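Local coordinates for CrtC domain-containing protein (Fusarium vanettenii 77-13-4, PDB 7A0Q) that probably hydrates the bean phytoalexin kievitone, as a fungal kievitone hydratase built from lipocalin-like beta domains, at residues A[229-234]-A[326-331]. Numbering follows the deposited sequence.
Sequences TEYKIS and GNVHSK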
loop_
_atom_site.group_PDB
_atom_site.type_symbol
_atom_site.label_atom_id
_atom_site.label_comp_id
_atom_site.label_asym_id
_atom_site.label_seq_id
_atom_site.Cartn_x
_atom_site.Cartn_y
_atom_site.Cartn_z
ATOM N N THR A 229 -11.894 -10.188 11.588
ATOM C CA THR A 229 -11.855 -9.073 12.525
ATOM C C THR A 229 -11.903 -7.755 11.770
ATOM O O THR A 229 -11.821 -7.711 10.544
ATOM C CB THR A 229 -10.580 -9.079 13.377
ATOM O OG1 THR A 229 -9.467 -8.701 12.549
ATOM C CG2 THR A 229 -10.315 -10.461 13.998
ATOM N N GLU A 230 -11.981 -6.667 12.537
ATOM C CA GLU A 230 -11.878 -5.319 11.997
ATOM C C GLU A 230 -10.456 -4.763 12.067
ATOM O O GLU A 230 -10.259 -3.575 11.798
ATOM C CB GLU A 230 -12.826 -4.382 12.736
ATOM C CG GLU A 230 -14.286 -4.705 12.494
ATOM C CD GLU A 230 -15.206 -3.636 13.026
ATOM O OE1 GLU A 230 -16.242 -3.991 13.630
ATOM O OE2 GLU A 230 -14.893 -2.438 12.840
ATOM N N TYR A 231 -9.468 -5.588 12.404
ATOM C CA TYR A 231 -8.098 -5.105 12.534
ATOM C C TYR A 231 -7.470 -4.826 11.173
ATOM O O TYR A 231 -7.445 -5.691 10.293
ATOM C CB TYR A 231 -7.251 -6.141 13.277
ATOM C CG TYR A 231 -7.570 -6.281 14.746
ATOM C CD1 TYR A 231 -7.548 -5.176 15.593
ATOM C CD2 TYR A 231 -7.887 -7.522 15.292
ATOM C CE1 TYR A 231 -7.830 -5.300 16.949
ATOM C CE2 TYR A 231 -8.174 -7.652 16.648
ATOM C CZ TYR A 231 -8.137 -6.540 17.468
ATOM O OH TYR A 231 -8.416 -6.666 18.821
ATOM N N LYS A 232 -6.925 -3.622 11.013
ATOM C CA LYS A 232 -6.155 -3.260 9.830
ATOM C C LYS A 232 -4.809 -2.751 10.311
ATOM O O LYS A 232 -4.752 -1.846 11.153
ATOM C CB LYS A 232 -6.875 -2.194 8.989
ATOM C CG LYS A 232 -8.302 -2.568 8.566
ATOM C CD LYS A 232 -8.298 -3.835 7.699
ATOM C CE LYS A 232 -9.702 -4.231 7.284
ATOM N NZ LYS A 232 -9.720 -5.555 6.570
ATOM N N ILE A 233 -3.732 -3.335 9.799
ATOM C CA ILE A 233 -2.396 -3.105 10.336
ATOM C C ILE A 233 -1.529 -2.438 9.278
ATOM O O ILE A 233 -1.421 -2.934 8.152
ATOM C CB ILE A 233 -1.744 -4.414 10.798
ATOM C CG1 ILE A 233 -2.651 -5.106 11.808
ATOM C CG2 ILE A 233 -0.346 -4.134 11.379
ATOM C CD1 ILE A 233 -2.149 -6.461 12.227
ATOM N N SER A 234 -0.867 -1.349 9.669
ATOM C CA SER A 234 0.089 -0.640 8.820
ATOM C C SER A 234 1.386 -0.540 9.614
ATOM O O SER A 234 1.448 0.186 10.606
ATOM C CB SER A 234 -0.454 0.741 8.447
ATOM O OG SER A 234 0.484 1.528 7.741
ATOM N N GLY A 326 -0.866 -16.629 12.486
ATOM C CA GLY A 326 -0.339 -16.168 13.753
ATOM C C GLY A 326 -1.407 -16.219 14.820
ATOM O O GLY A 326 -2.370 -16.977 14.712
ATOM N N ASN A 327 -1.214 -15.413 15.855
ATOM C CA ASN A 327 -2.192 -15.299 16.922
ATOM C C ASN A 327 -2.417 -13.833 17.237
ATOM O O ASN A 327 -1.537 -12.996 17.031
ATOM C CB ASN A 327 -1.757 -16.044 18.200
ATOM C CG ASN A 327 -0.822 -15.223 19.071
ATOM O OD1 ASN A 327 -1.259 -14.448 19.930
ATOM N ND2 ASN A 327 0.473 -15.395 18.861
ATOM N N VAL A 328 -3.617 -13.531 17.709
ATOM C CA VAL A 328 -3.932 -12.231 18.280
ATOM C C VAL A 328 -4.526 -12.490 19.652
ATOM O O VAL A 328 -5.557 -13.168 19.763
ATOM C CB VAL A 328 -4.904 -11.425 17.407
ATOM C CG1 VAL A 328 -5.329 -10.165 18.134
ATOM C CG2 VAL A 328 -4.258 -11.091 16.069
ATOM N N HIS A 329 -3.868 -11.976 20.691
ATOM C CA HIS A 329 -4.277 -12.210 22.073
ATOM C C HIS A 329 -4.495 -13.701 22.320
ATOM O O HIS A 329 -5.512 -14.130 22.870
ATOM C CB HIS A 329 -5.520 -11.393 22.420
ATOM C CG HIS A 329 -5.345 -9.920 22.209
ATOM N ND1 HIS A 329 -4.234 -9.232 22.652
ATOM C CD2 HIS A 329 -6.135 -9.006 21.597
ATOM C CE1 HIS A 329 -4.350 -7.957 22.323
ATOM N NE2 HIS A 329 -5.492 -7.794 21.682
ATOM N N SER A 330 -3.527 -14.492 21.857
ATOM C CA SER A 330 -3.430 -15.937 22.063
ATOM C C SER A 330 -4.510 -16.726 21.331
ATOM O O SER A 330 -4.691 -17.918 21.612
ATOM C CB SER A 330 -3.455 -16.298 23.554
ATOM O OG SER A 330 -2.717 -15.357 24.318
ATOM N N LYS A 331 -5.224 -16.108 20.396
ATOM C CA LYS A 331 -6.195 -16.804 19.565
ATOM C C LYS A 331 -5.671 -16.906 18.141
ATOM O O LYS A 331 -5.235 -15.893 17.579
ATOM C CB LYS A 331 -7.541 -16.067 19.576
ATOM C CG LYS A 331 -8.587 -16.648 18.627
ATOM C CD LYS A 331 -9.518 -15.570 18.076
ATOM C CE LYS A 331 -9.140 -15.181 16.653
ATOM N NZ LYS A 331 -10.132 -14.253 16.014
HETATM O O HOH W 1 -6.999 -5.467 20.746
#
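Tyr231 reaches across to Val328 and His329 and has the largest share of the contact. The apolar part is a single approach: CE2 of Tyr231 lies 4.1 Å from CG1 of Val328, with the two side chains meeting at a slant. Val328 sets that methyl toward the ring by holding CG1 anti to its backbone N (chi1 173°). Phe294 packs on Val328 and meets the rings of both Tyr231 and His329 edge-to-face, so Phe294 bridges the two segments, touching Val328 and both rings.

The polar link runs through water. Tyr231 OH and His329 NE2 stand 4.2 Å apart, and one water joins them, 2.7 Å from Tyr231 OH; it lies in the plane of the imidazole, at its edge. At the periphery, the methyl CG2 of Thr229 comes within 4.3 Å of NZ of Lys331, a loose contact.

Each segment is also braced internally. Thr229 OG1, which also bonds to Ile226 O, accepts the backbone N-H of Tyr231 at 3.1 Å in an ST turn. In 326-331, Val328 to Lys331 form a type I' turn closed by backbone bonds in both directions, while Asn327 OD1 accepts from Ser330 N in an Asx motif. The arrangement thus joins the connection between strands 218-225 and 232-240 to the tight hairpin between strands 317-328 and 331-343, at one end of an eight-stranded antiparallel barrel of lipocalin type.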